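Local coordinates for protein phosphohistidine phosphatase SixA (Escherichia coli, PDB 1UJC) that removes the phosphoryl group from phosphohistidine in the HPt domain of the ArcB sensor, acting in a multistep His-Asp phosphorelay, at residues Met1-Arg7 with Ala132-Leu138; Asp18-Leu23 with Phe53-Thr59; Glu44-Val50 with Val100-Ile106; Leu119-Glu123 with Gly142-Phe146. One frame throughout, in Å; residues are numbered along the deposited sequence.

Three of the four contacts meet in one six-stranded mixed sheet. Contact 1 pairs strands 2-7 and 133-138, contact 3 pairs 47-50 with 102-107, and their centres lie about 9 Å apart because strands 2-7 and 102-107 are neighbours. Contact 4, about 11 Å from contact 1 between centres, sits at the edge strand 144-150. Contact 2, where the loop before helix 25-40 meets helix 54-66, lies off the sheet but touches contacts 1 and 3; its centre is about 28 Å from that of contact 4. Along the chain, contacts 2 and 3 cross, both nested inside the loop closed by contact 1, which contact 4 crosses. Contacts 1 and 2 each bring an arginine to the same tungstate, so sheet and flanking helix share the anion pocket.

Contact 1: Met1-Arg7 with Ala132-Leu138; sequences MQVFIMR and AIASVTL. With WO4 (tungstate(VI)ion), chain C.
Met1-Arg7 and Ala132-Leu138 run antiparallel, their strand axes 4.5 Å apart, in a backbone ladder that extends from Met1 with Leu138 to Arg7 N on Ala132 O. Val3 and Val136 form one hydrogen-bonded pair, with Val3 N 2.7 Å from Val136 O; Ile5 and Ala134 form the next. These four side chains share one face of the sheet, where helix 111-119 covers Ile5. On the other face Met6 stretches obliquely over Ile133, CB to CG1 3.8 Å, and Phe4 turns its ring edge to Ile133 CG2. Farther along this face, Gln2 OE1 lies 2.6 Å from Thr137 OG1, and Asn147 OD1 is a second acceptor within reach of that hydroxyl. Arg7 continues past the ladder with CG opposite its backbone N (chi1 177°) and the chain straight to NE, which donates to tungstate O1 at 3.1 Å. A leucine at this position would probably leave that oxygen without its charged donor and weaken anion binding. The strand thus delivers an arginine from its C-terminal end to the anion pocket, as in the histidine phosphatase superfamily.

Contact 2: Asp18-Leu23 with Phe53-Thr59; sequences DSVRPL and FLRAEQT. With WO4 (tungstate(VI)ion), chain C.
Arg55 meets Asp18 through two nitrogens: NH2 lies 2.9 Å from OD2, in a salt bridge on the syn side of the carboxylate, while the bond from NH1 to the same oxygen is weak. The planes of the two groups stand 75° apart. Arg55 also grips tungstate O2 at its edge, NE at 2.6 Å and NH2 a little farther. Over the middle of its guanidinium face sits Arg21 NH1, which donates to Asp18 OD1 at 2.8 Å. Asparagine in place of Asp18 would probably cost both arginines their counter-charge and let the Arg55 guanidinium turn away from the anion. Further out, Phe53, at the N-cap position of helix 54-66, takes Ser19 CB over its ring face, a CH-pi contact. Leu54 N bonds to Ser19 O, and a water links Arg21 O with Arg55 N and NH1. At the other end Gln58 OE1 accepts from Leu23 N at 2.7 Å, and Leu23 CD2 packs on Thr59. Sharing one carboxylate between two arginines probably offsets their charge and keeps Arg55 aimed at a phosphate-like anion.

Contact 3: Glu44-Val50 with Val100-Ile106; sequences EIERVLV and VASVLVI
Ser102 OG sits between its own backbone N and carbonyl carbon (chi1 57°), which places it against the carbonyl of Glu44, while Glu46 stretches out with CG opposite its N (chi1 -173°) to reach Ala101. These groups stand at the start of two neighbouring parallel strands, 47-50 and 102-107, in the central sheet of the alpha-beta fold; the strand axes are 4.7 Å apart and 18° from parallel. The ladder runs from Arg47 N on Ser102 O, through Leu104 N on Arg47 O and Leu49 N on Leu104 O, to Ile106 N on Leu49 O.

On one face Leu49 crosses Val103, CG to CG1 3.7 Å, and Arg47 folds back so that its CG lies 3.8 Å from Val100 CG1. Leu95 and Tyr91 of helix 85-98 pack on this face. The Arg47 guanidinium forms salt bridges with Glu74 and Glu98, tying the start of its strand to strand 74-75 and the end of helix 85-98. On the opposite face Val50 CG2 lies 4.1 Å from Ile106 CB, the two side chains side by side under Leu60 of helix 54-66. Ile45 CG2 rests 3.7 Å from Leu104 CB. Helices therefore cover the sheet on both sides.

At the start of the ladder the Glu46 carboxylate takes the Ala101 N-H from above its plane, OE1 at 3.0 Å and nearly straight. Ser102 OG is held twice: it donates to Glu44 O, a bond modelled very short at 2.5 Å, and accepts from Glu46 N at 3.1 Å.

Contact 4: Leu119-Glu123 with Gly142-Phe146; sequences LCPGE and GNGTF
A type II turn, Cys120 to Glu123, follows helix 111-119 and lies against the start of edge strand 144-150. The one direct hydrogen bond across the contact runs from Gly144 N to Leu119 O, 2.9 Å, with the donor tilted from the carbonyl plane. Gly144 fits tightly here, since a side chain on it would run into that same carbonyl and press on Cys120 SG. The sulfur itself lies over the strand backbone, 3.4 Å from Gly144 C, and reaches Phe146 CB at 4.1 Å; Val136 on the adjacent strand also packs on Cys120. Pro121 presents CG and CD to side-chain ND2 of Asn143. Phe146 has CG opposite its backbone N (chi1 -174°), which carries the ring out beside Glu123; its edge faces the carboxylate, with OE1 3.6 Å from CD2 and the two planes 81° apart. Two waters fill in the polar links: one joins Pro121 O to Gly144 O, the other Glu123 OE2 to Phe146 N. This is a type II beta turn after a helix, packed on the outermost strand of an alpha-beta sheet, well away from the tungstate pocket.

Contact 1: Met1-Arg7 with Ala132-Leu138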
loop_
_atom_site.group_PDB
_atom_site.type_symbol
_atom_site.label_atom_id
_atom_site.label_comp_id
_atom_site.label_asym_id
_atom_site.label_seq_id
_atom_site.Cartn_x
_atom_site.Cartn_y
_atom_site.Cartn_z
ATOM N N MET A 1 4.106 -12.162 -9.043
ATOM C CA MET A 1 4.043 -11.699 -7.628
ATOM C C MET A 1 2.872 -10.757 -7.411
ATOM O O MET A 1 2.671 -9.818 -8.178
ATOM C CB MET A 1 5.346 -10.994 -7.240
ATOM C CG MET A 1 5.369 -10.462 -5.810
ATOM S SD MET A 1 6.965 -9.734 -5.323
ATOM C CE MET A 1 6.815 -8.049 -6.013
ATOM N N GLN A 2 2.098 -11.017 -6.364
ATOM C CA GLN A 2 0.946 -10.188 -6.040
ATOM C C GLN A 2 1.389 -8.956 -5.266
ATOM O O GLN A 2 2.051 -9.061 -4.241
ATOM C CB GLN A 2 -0.062 -10.968 -5.195
ATOM C CG GLN A 2 -0.807 -12.073 -5.932
ATOM C CD GLN A 2 -1.491 -11.579 -7.193
ATOM O OE1 GLN A 2 -0.893 -11.558 -8.267
ATOM N NE2 GLN A 2 -2.748 -11.164 -7.064
ATOM N N VAL A 3 1.033 -7.783 -5.770
ATOM C CA VAL A 3 1.391 -6.550 -5.095
ATOM C C VAL A 3 0.118 -5.842 -4.677
ATOM O O VAL A 3 -0.769 -5.622 -5.496
ATOM C CB VAL A 3 2.208 -5.618 -6.015
ATOM C CG1 VAL A 3 2.587 -4.354 -5.264
ATOM C CG2 VAL A 3 3.454 -6.341 -6.504
ATOM N N PHE A 4 0.017 -5.512 -3.396
ATOM C CA PHE A 4 -1.154 -4.812 -2.894
ATOM C C PHE A 4 -0.740 -3.413 -2.475
ATOM O O PHE A 4 -0.052 -3.232 -1.472
ATOM C CB PHE A 4 -1.766 -5.555 -1.708
ATOM C CG PHE A 4 -2.219 -6.948 -2.040
ATOM C CD1 PHE A 4 -1.375 -8.032 -1.847
ATOM C CD2 PHE A 4 -3.488 -7.169 -2.564
ATOM C CE1 PHE A 4 -1.787 -9.321 -2.169
ATOM C CE2 PHE A 4 -3.911 -8.458 -2.891
ATOM C CZ PHE A 4 -3.059 -9.534 -2.693
ATOM N N ILE A 5 -1.168 -2.429 -3.255
ATOM C CA ILE A 5 -0.836 -1.035 -3.001
ATOM C C ILE A 5 -1.940 -0.371 -2.197
ATOM O O ILE A 5 -3.099 -0.340 -2.618
ATOM C CB ILE A 5 -0.635 -0.290 -4.330
ATOM C CG1 ILE A 5 0.432 -1.019 -5.158
ATOM C CG2 ILE A 5 -0.236 1.155 -4.067
ATOM C CD1 ILE A 5 0.629 -0.483 -6.549
ATOM N N MET A 6 -1.578 0.170 -1.041
ATOM C CA MET A 6 -2.556 0.801 -0.173
ATOM C C MET A 6 -2.236 2.239 0.214
ATOM O O MET A 6 -1.090 2.588 0.490
ATOM C CB MET A 6 -2.726 -0.052 1.089
ATOM C CG MET A 6 -3.681 0.499 2.131
ATOM S SD MET A 6 -3.863 -0.671 3.500
ATOM C CE MET A 6 -5.508 -0.216 4.138
ATOM N N ARG A 7 -3.265 3.077 0.216
ATOM C CA ARG A 7 -3.108 4.470 0.614
ATOM C C ARG A 7 -3.369 4.503 2.116
ATOM O O ARG A 7 -4.306 3.875 2.603
ATOM C CB ARG A 7 -4.130 5.361 -0.099
ATOM C CG ARG A 7 -4.057 6.816 0.323
ATOM C CD ARG A 7 -5.124 7.641 -0.369
ATOM N NE ARG A 7 -5.043 9.046 0.009
ATOM C CZ ARG A 7 -5.993 9.943 -0.233
ATOM N NH1 ARG A 7 -7.108 9.582 -0.855
ATOM N NH2 ARG A 7 -5.832 11.201 0.154
ATOM N N ALA A 132 -7.850 2.595 0.635
ATOM C CA ALA A 132 -8.175 1.835 -0.573
ATOM C C ALA A 132 -6.979 0.985 -0.995
ATOM O O ALA A 132 -5.833 1.366 -0.777
ATOM C CB ALA A 132 -8.567 2.783 -1.703
ATOM N N ILE A 133 -7.247 -0.159 -1.613
ATOM C CA ILE A 133 -6.176 -1.052 -2.035
ATOM C C ILE A 133 -6.252 -1.451 -3.503
ATOM O O ILE A 133 -7.309 -1.830 -4.006
ATOM C CB ILE A 133 -6.170 -2.347 -1.195
ATOM C CG1 ILE A 133 -5.860 -2.021 0.267
ATOM C CG2 ILE A 133 -5.137 -3.326 -1.740
ATOM C CD1 ILE A 133 -5.935 -3.225 1.184
ATOM N N ALA A 134 -5.114 -1.371 -4.181
ATOM C CA ALA A 134 -5.040 -1.751 -5.583
ATOM C C ALA A 134 -4.263 -3.055 -5.675
ATOM O O ALA A 134 -3.226 -3.217 -5.028
ATOM C CB ALA A 134 -4.345 -0.668 -6.386
ATOM N N SER A 135 -4.776 -3.985 -6.470
ATOM C CA SER A 135 -4.133 -5.279 -6.664
ATOM C C SER A 135 -3.442 -5.310 -8.012
ATOM O O SER A 135 -4.055 -5.042 -9.041
ATOM C CB SER A 135 -5.156 -6.407 -6.613
ATOM O OG SER A 135 -4.610 -7.579 -7.188
ATOM N N VAL A 136 -2.164 -5.658 -7.992
ATOM C CA VAL A 136 -1.363 -5.721 -9.201
ATOM C C VAL A 136 -0.557 -7.004 -9.230
ATOM O O VAL A 136 0.114 -7.335 -8.260
ATOM C CB VAL A 136 -0.363 -4.541 -9.266
ATOM C CG1 VAL A 136 0.581 -4.716 -10.444
ATOM C CG2 VAL A 136 -1.118 -3.220 -9.370
ATOM N N THR A 137 -0.628 -7.729 -10.336
ATOM C CA THR A 137 0.158 -8.945 -10.469
ATOM C C THR A 137 1.378 -8.537 -11.278
ATOM O O THR A 137 1.251 -8.112 -12.426
ATOM C CB THR A 137 -0.606 -10.039 -11.216
ATOM O OG1 THR A 137 -1.735 -10.443 -10.436
ATOM C CG2 THR A 137 0.300 -11.238 -11.467
ATOM N N LEU A 138 2.553 -8.646 -10.667
ATOM C CA LEU A 138 3.795 -8.253 -11.322
ATOM C C LEU A 138 4.666 -9.448 -11.689
ATOM O O LEU A 138 4.872 -10.355 -10.875
ATOM C CB LEU A 138 4.583 -7.317 -10.407
ATOM C CG LEU A 138 5.860 -6.647 -10.923
ATOM C CD1 LEU A 138 5.540 -5.684 -12.070
ATOM C CD2 LEU A 138 6.507 -5.893 -9.774
HETATM W W WO4 C . -2.014 11.593 1.860
HETATM O O1 WO4 C . -2.307 10.279 0.769
HETATM O O2 WO4 C . -0.507 11.352 2.682
HETATM O O3 WO4 C . -3.354 11.834 2.924
HETATM O O4 WO4 C . -1.847 13.046 0.935
#

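Contact 2: Asp18-Leu23 with Phe53-Thr59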
loop_
_atom_site.group_PDB
_atom_site.type_symbol
_atom_site.label_atom_id
_atom_site.label_comp_id
_atom_site.label_asym_id
_atom_site.label_seq_id
_atom_site.Cartn_x
_atom_site.Cartn_y
_atom_site.Cartn_z
ATOM N N ASP A 18 3.811 17.820 8.647
ATOM C CA ASP A 18 3.153 16.775 7.857
ATOM C C ASP A 18 3.576 15.332 8.134
ATOM O O ASP A 18 2.734 14.478 8.395
ATOM C CB ASP A 18 3.317 17.039 6.356
ATOM C CG ASP A 18 2.544 16.034 5.506
ATOM O OD1 ASP A 18 1.303 16.162 5.410
ATOM O OD2 ASP A 18 3.172 15.109 4.949
ATOM N N SER A 19 4.875 15.058 8.072
ATOM C CA SER A 19 5.366 13.698 8.276
ATOM C C SER A 19 4.881 13.045 9.567
ATOM O O SER A 19 4.814 11.818 9.656
ATOM C CB SER A 19 6.898 13.669 8.248
ATOM O OG SER A 19 7.447 14.158 9.461
ATOM N N VAL A 20 4.536 13.854 10.561
ATOM C CA VAL A 20 4.101 13.305 11.840
ATOM C C VAL A 20 2.597 13.318 12.126
ATOM O O VAL A 20 2.179 13.031 13.248
ATOM C CB VAL A 20 4.848 13.997 13.001
ATOM C CG1 VAL A 20 6.323 13.643 12.938
ATOM C CG2 VAL A 20 4.677 15.502 12.908
ATOM N N ARG A 21 1.789 13.633 11.116
ATOM C CA ARG A 21 0.334 13.657 11.291
ATOM C C ARG A 21 -0.133 12.244 11.607
ATOM O O ARG A 21 0.141 11.311 10.856
ATOM C CB ARG A 21 -0.359 14.126 10.009
ATOM C CG ARG A 21 -0.080 15.564 9.611
ATOM C CD ARG A 21 -0.412 15.774 8.138
ATOM N NE ARG A 21 -1.751 15.297 7.804
ATOM C CZ ARG A 21 -2.115 14.893 6.592
ATOM N NH1 ARG A 21 -1.236 14.908 5.599
ATOM N NH2 ARG A 21 -3.356 14.472 6.373
ATOM N N PRO A 22 -0.840 12.061 12.731
ATOM C CA PRO A 22 -1.322 10.727 13.100
ATOM C C PRO A 22 -2.604 10.343 12.361
ATOM O O PRO A 22 -3.225 11.168 11.686
ATOM C CB PRO A 22 -1.548 10.854 14.601
ATOM C CG PRO A 22 -2.071 12.258 14.711
ATOM C CD PRO A 22 -1.135 13.039 13.797
ATOM N N LEU A 23 -3.000 9.085 12.502
ATOM C CA LEU A 23 -4.211 8.591 11.864
ATOM C C LEU A 23 -5.402 9.010 12.723
ATOM O O LEU A 23 -5.264 9.203 13.925
ATOM C CB LEU A 23 -4.139 7.064 11.767
ATOM C CG LEU A 23 -4.434 6.359 10.438
ATOM C CD1 LEU A 23 -3.845 7.141 9.262
ATOM C CD2 LEU A 23 -3.857 4.949 10.497
ATOM N N PHE A 53 6.568 8.009 6.898
ATOM C CA PHE A 53 5.632 8.922 7.547
ATOM C C PHE A 53 4.681 8.219 8.509
ATOM O O PHE A 53 4.131 7.156 8.203
ATOM C CB PHE A 53 4.835 9.704 6.499
ATOM C CG PHE A 53 5.650 10.731 5.752
ATOM C CD1 PHE A 53 7.010 10.898 6.017
ATOM C CD2 PHE A 53 5.060 11.525 4.776
ATOM C CE1 PHE A 53 7.767 11.839 5.317
ATOM C CE2 PHE A 53 5.808 12.468 4.074
ATOM C CZ PHE A 53 7.160 12.625 4.342
ATOM N N LEU A 54 4.487 8.838 9.669
ATOM C CA LEU A 54 3.641 8.289 10.720
ATOM C C LEU A 54 2.286 7.747 10.282
ATOM O O LEU A 54 1.869 6.688 10.751
ATOM C CB LEU A 54 3.449 9.322 11.841
ATOM C CG LEU A 54 4.686 9.603 12.708
ATOM C CD1 LEU A 54 4.313 10.476 13.892
ATOM C CD2 LEU A 54 5.260 8.294 13.205
ATOM N N ARG A 55 1.595 8.449 9.390
ATOM C CA ARG A 55 0.288 7.968 8.952
ATOM C C ARG A 55 0.372 6.638 8.207
ATOM O O ARG A 55 -0.550 5.824 8.275
ATOM C CB ARG A 55 -0.430 9.030 8.107
ATOM C CG ARG A 55 0.349 9.616 6.944
ATOM C CD ARG A 55 -0.418 10.816 6.404
ATOM N NE ARG A 55 0.169 11.446 5.221
ATOM C CZ ARG A 55 1.202 12.288 5.229
ATOM N NH1 ARG A 55 1.802 12.619 6.365
ATOM N NH2 ARG A 55 1.616 12.827 4.089
ATOM N N ALA A 56 1.478 6.404 7.511
ATOM C CA ALA A 56 1.648 5.152 6.783
ATOM C C ALA A 56 1.936 4.023 7.778
ATOM O O ALA A 56 1.285 2.978 7.760
ATOM C CB ALA A 56 2.789 5.277 5.774
ATOM N N GLU A 57 2.905 4.253 8.657
ATOM C CA GLU A 57 3.279 3.264 9.656
ATOM C C GLU A 57 2.102 2.896 10.567
ATOM O O GLU A 57 1.926 1.732 10.915
ATOM C CB GLU A 57 4.460 3.791 10.486
ATOM C CG GLU A 57 5.671 4.168 9.638
ATOM C CD GLU A 57 6.812 4.772 10.446
ATOM O OE1 GLU A 57 6.533 5.515 11.412
ATOM O OE2 GLU A 57 7.986 4.522 10.098
ATOM N N GLN A 58 1.291 3.881 10.941
ATOM C CA GLN A 58 0.153 3.617 11.809
ATOM C C GLN A 58 -0.898 2.796 11.064
ATOM O O GLN A 58 -1.552 1.937 11.647
ATOM C CB GLN A 58 -0.467 4.920 12.300
ATOM C CG GLN A 58 -1.228 4.748 13.599
ATOM C CD GLN A 58 -1.943 6.006 14.035
ATOM O OE1 GLN A 58 -1.548 7.116 13.681
ATOM N NE2 GLN A 58 -2.994 5.839 14.827
ATOM N N THR A 59 -1.064 3.073 9.776
ATOM C CA THR A 59 -2.014 2.316 8.975
ATOM C C THR A 59 -1.549 0.860 9.000
ATOM O O THR A 59 -2.355 -0.064 9.128
ATOM C CB THR A 59 -2.041 2.821 7.523
ATOM O OG1 THR A 59 -2.599 4.141 7.488
ATOM C CG2 THR A 59 -2.874 1.895 6.654
HETATM W W WO4 C . -2.014 11.593 1.860
HETATM O O1 WO4 C . -2.307 10.279 0.769
HETATM O O2 WO4 C . -0.507 11.352 2.682
HETATM O O3 WO4 C . -3.354 11.834 2.924
HETATM O O4 WO4 C . -1.847 13.046 0.935
HETATM O O HOH W 1 2.048 11.311 8.876
HETATM O O HOH W 2 -4.568 7.952 16.042
#

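Contact 3: Glu44-Val50 with Val100-Ile106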
loop_
_atom_site.group_PDB
_atom_site.type_symbol
_atom_site.label_atom_id
_atom_site.label_comp_id
_atom_site.label_asym_id
_atom_site.label_seq_id
_atom_site.Cartn_x
_atom_site.Cartn_y
_atom_site.Cartn_z
ATOM N N GLU A 44 -2.315 -13.731 1.806
ATOM C CA GLU A 44 -1.179 -14.041 2.661
ATOM C C GLU A 44 -0.051 -13.099 2.263
ATOM O O GLU A 44 0.537 -13.252 1.191
ATOM C CB GLU A 44 -0.737 -15.487 2.446
ATOM C CG GLU A 44 -1.881 -16.488 2.368
ATOM C CD GLU A 44 -1.405 -17.905 2.090
ATOM O OE1 GLU A 44 -0.641 -18.100 1.117
ATOM O OE2 GLU A 44 -1.799 -18.827 2.836
ATOM N N ILE A 45 0.244 -12.126 3.118
ATOM C CA ILE A 45 1.291 -11.152 2.825
ATOM C C ILE A 45 2.652 -11.645 3.282
ATOM O O ILE A 45 2.866 -11.887 4.466
ATOM C CB ILE A 45 0.999 -9.799 3.505
ATOM C CG1 ILE A 45 -0.392 -9.298 3.096
ATOM C CG2 ILE A 45 2.060 -8.784 3.124
ATOM C CD1 ILE A 45 -0.551 -9.047 1.616
ATOM N N GLU A 46 3.571 -11.781 2.331
ATOM C CA GLU A 46 4.920 -12.260 2.618
ATOM C C GLU A 46 5.875 -11.137 3.002
ATOM O O GLU A 46 6.746 -11.314 3.856
ATOM C CB GLU A 46 5.490 -13.005 1.404
ATOM C CG GLU A 46 6.839 -13.687 1.670
ATOM C CD GLU A 46 7.423 -14.365 0.438
ATOM O OE1 GLU A 46 6.677 -15.067 -0.273
ATOM O OE2 GLU A 46 8.637 -14.204 0.188
ATOM N N ARG A 47 5.717 -9.983 2.364
ATOM C CA ARG A 47 6.582 -8.843 2.638
ATOM C C ARG A 47 5.788 -7.545 2.743
ATOM O O ARG A 47 4.731 -7.399 2.123
ATOM C CB ARG A 47 7.634 -8.715 1.530
ATOM C CG ARG A 47 8.629 -9.870 1.485
ATOM C CD ARG A 47 9.644 -9.756 2.616
ATOM N NE ARG A 47 10.689 -8.782 2.314
ATOM C CZ ARG A 47 11.676 -8.988 1.444
ATOM N NH1 ARG A 47 11.755 -10.139 0.786
ATOM N NH2 ARG A 47 12.591 -8.045 1.238
ATOM N N VAL A 48 6.312 -6.604 3.522
ATOM C CA VAL A 48 5.656 -5.321 3.710
ATOM C C VAL A 48 6.616 -4.149 3.520
ATOM O O VAL A 48 7.696 -4.113 4.112
ATOM C CB VAL A 48 5.031 -5.234 5.112
ATOM C CG1 VAL A 48 4.401 -3.870 5.323
ATOM C CG2 VAL A 48 4.002 -6.336 5.277
ATOM N N LEU A 49 6.205 -3.197 2.686
ATOM C CA LEU A 49 6.992 -2.003 2.402
ATOM C C LEU A 49 6.126 -0.828 2.837
ATOM O O LEU A 49 4.966 -0.729 2.437
ATOM C CB LEU A 49 7.293 -1.912 0.903
ATOM C CG LEU A 49 7.886 -3.171 0.262
ATOM C CD1 LEU A 49 8.085 -2.946 -1.234
ATOM C CD2 LEU A 49 9.209 -3.512 0.929
ATOM N N VAL A 50 6.677 0.059 3.655
ATOM C CA VAL A 50 5.902 1.191 4.149
ATOM C C VAL A 50 6.646 2.524 4.124
ATOM O O VAL A 50 7.868 2.569 4.237
ATOM C CB VAL A 50 5.427 0.917 5.601
ATOM C CG1 VAL A 50 6.634 0.770 6.522
ATOM C CG2 VAL A 50 4.505 2.033 6.080
ATOM N N VAL A 100 9.730 -13.662 -3.944
ATOM C CA VAL A 100 8.642 -13.177 -3.097
ATOM C C VAL A 100 7.280 -13.375 -3.772
ATOM O O VAL A 100 7.075 -12.968 -4.919
ATOM C CB VAL A 100 8.840 -11.688 -2.757
ATOM C CG1 VAL A 100 7.645 -11.161 -1.982
ATOM C CG2 VAL A 100 10.112 -11.516 -1.950
ATOM N N ALA A 101 6.347 -13.992 -3.050
ATOM C CA ALA A 101 5.018 -14.273 -3.590
ATOM C C ALA A 101 4.014 -13.129 -3.475
ATOM O O ALA A 101 3.123 -13.003 -4.313
ATOM C CB ALA A 101 4.442 -15.532 -2.932
ATOM N N SER A 102 4.151 -12.297 -2.448
ATOM C CA SER A 102 3.221 -11.192 -2.257
ATOM C C SER A 102 3.795 -10.089 -1.384
ATOM O O SER A 102 4.549 -10.350 -0.441
ATOM C CB SER A 102 1.929 -11.710 -1.632
ATOM O OG SER A 102 2.204 -12.367 -0.409
ATOM N N VAL A 103 3.416 -8.854 -1.697
ATOM C CA VAL A 103 3.892 -7.690 -0.962
ATOM C C VAL A 103 2.776 -6.678 -0.762
ATOM O O VAL A 103 1.982 -6.434 -1.671
ATOM C CB VAL A 103 5.041 -6.974 -1.722
ATOM C CG1 VAL A 103 5.548 -5.792 -0.908
ATOM C CG2 VAL A 103 6.169 -7.946 -2.017
ATOM N N LEU A 104 2.715 -6.101 0.435
ATOM C CA LEU A 104 1.727 -5.074 0.750
ATOM C C LEU A 104 2.500 -3.763 0.851
ATOM O O LEU A 104 3.439 -3.654 1.643
ATOM C CB LEU A 104 1.026 -5.367 2.080
ATOM C CG LEU A 104 0.142 -4.243 2.639
ATOM C CD1 LEU A 104 -0.903 -3.823 1.614
ATOM C CD2 LEU A 104 -0.529 -4.712 3.918
ATOM N N VAL A 105 2.116 -2.788 0.029
ATOM C CA VAL A 105 2.772 -1.478 -0.005
ATOM C C VAL A 105 1.829 -0.404 0.530
ATOM O O VAL A 105 0.752 -0.187 -0.022
ATOM C CB VAL A 105 3.172 -1.091 -1.453
ATOM C CG1 VAL A 105 3.905 0.250 -1.458
ATOM C CG2 VAL A 105 4.038 -2.180 -2.065
ATOM N N ILE A 106 2.231 0.265 1.606
ATOM C CA ILE A 106 1.409 1.312 2.202
ATOM C C ILE A 106 2.088 2.645 1.929
ATOM O O ILE A 106 3.225 2.865 2.347
ATOM C CB ILE A 106 1.247 1.089 3.720
ATOM C CG1 ILE A 106 0.501 -0.223 3.971
ATOM C CG2 ILE A 106 0.482 2.241 4.336
ATOM C CD1 ILE A 106 0.320 -0.562 5.443
#

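Contact 4: Leu119-Glu123 with Gly142-Phe146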
loop_
_atom_site.group_PDB
_atom_site.type_symbol
_atom_site.label_atom_id
_atom_site.label_comp_id
_atom_site.label_asym_id
_atom_site.label_seq_id
_atom_site.Cartn_x
_atom_site.Cartn_y
_atom_site.Cartn_z
ATOM N N LEU A 119 3.841 0.493 -13.025
ATOM C CA LEU A 119 3.930 -0.964 -13.033
ATOM C C LEU A 119 3.088 -1.609 -14.131
ATOM O O LEU A 119 3.462 -2.644 -14.690
ATOM C CB LEU A 119 3.478 -1.522 -11.678
ATOM C CG LEU A 119 4.225 -1.070 -10.423
ATOM C CD1 LEU A 119 3.454 -1.525 -9.196
ATOM C CD2 LEU A 119 5.633 -1.641 -10.417
ATOM N N CYS A 120 1.958 -0.988 -14.451
ATOM C CA CYS A 120 1.045 -1.550 -15.440
ATOM C C CYS A 120 0.875 -0.773 -16.737
ATOM O O CYS A 120 0.296 0.310 -16.753
ATOM C CB CYS A 120 -0.331 -1.746 -14.800
ATOM S SG CYS A 120 -0.284 -2.647 -13.240
ATOM N N PRO A 121 1.377 -1.326 -17.849
ATOM C CA PRO A 121 1.260 -0.668 -19.152
ATOM C C PRO A 121 -0.205 -0.449 -19.532
ATOM O O PRO A 121 -1.055 -1.294 -19.256
ATOM C CB PRO A 121 1.952 -1.653 -20.090
ATOM C CG PRO A 121 3.024 -2.230 -19.220
ATOM C CD PRO A 121 2.277 -2.491 -17.931
ATOM N N GLY A 122 -0.493 0.691 -20.152
ATOM C CA GLY A 122 -1.852 0.986 -20.581
ATOM C C GLY A 122 -2.788 1.548 -19.526
ATOM O O GLY A 122 -3.927 1.897 -19.830
ATOM N N GLU A 123 -2.314 1.648 -18.291
ATOM C CA GLU A 123 -3.146 2.160 -17.208
ATOM C C GLU A 123 -2.814 3.598 -16.853
ATOM O O GLU A 123 -1.648 3.990 -16.839
ATOM C CB GLU A 123 -2.969 1.309 -15.945
ATOM C CG GLU A 123 -3.304 -0.159 -16.093
ATOM C CD GLU A 123 -4.783 -0.415 -16.319
ATOM O OE1 GLU A 123 -5.610 0.467 -15.983
ATOM O OE2 GLU A 123 -5.113 -1.510 -16.817
ATOM N N GLY A 142 9.059 -6.950 -14.748
ATOM C CA GLY A 142 8.483 -5.682 -14.336
ATOM C C GLY A 142 7.149 -5.369 -14.982
ATOM O O GLY A 142 6.664 -4.247 -14.890
ATOM N N ASN A 143 6.548 -6.357 -15.635
ATOM C CA ASN A 143 5.269 -6.144 -16.291
ATOM C C ASN A 143 4.127 -6.487 -15.338
ATOM O O ASN A 143 3.969 -7.639 -14.923
ATOM C CB ASN A 143 5.181 -6.995 -17.555
ATOM C CG ASN A 143 4.498 -6.268 -18.692
ATOM O OD1 ASN A 143 4.435 -6.768 -19.821
ATOM N ND2 ASN A 143 3.987 -5.075 -18.406
ATOM N N GLY A 144 3.335 -5.480 -14.993
ATOM C CA GLY A 144 2.241 -5.697 -14.073
ATOM C C GLY A 144 0.867 -5.548 -14.683
ATOM O O GLY A 144 0.667 -4.799 -15.638
ATOM N N THR A 145 -0.081 -6.274 -14.108
ATOM C CA THR A 145 -1.467 -6.257 -14.546
ATOM C C THR A 145 -2.322 -5.697 -13.413
ATOM O O THR A 145 -2.225 -6.161 -12.276
ATOM C CB THR A 145 -1.945 -7.679 -14.865
ATOM O OG1 THR A 145 -1.244 -8.166 -16.013
ATOM C CG2 THR A 145 -3.432 -7.696 -15.133
ATOM N N PHE A 146 -3.145 -4.698 -13.726
ATOM C CA PHE A 146 -4.033 -4.072 -12.745
ATOM C C PHE A 146 -5.302 -4.922 -12.625
ATOM O O PHE A 146 -6.200 -4.848 -13.466
ATOM C CB PHE A 146 -4.368 -2.645 -13.199
ATOM C CG PHE A 146 -5.159 -1.845 -12.200
ATOM C CD1 PHE A 146 -5.149 -2.171 -10.847
ATOM C CD2 PHE A 146 -5.886 -0.734 -12.617
ATOM C CE1 PHE A 146 -5.849 -1.411 -9.923
ATOM C CE2 PHE A 146 -6.593 0.043 -11.700
ATOM C CZ PHE A 146 -6.575 -0.299 -10.347
HETATM O O HOH W 3 -0.994 -3.783 -17.941
HETATM O O HOH W 4 -3.684 -3.762 -16.678
#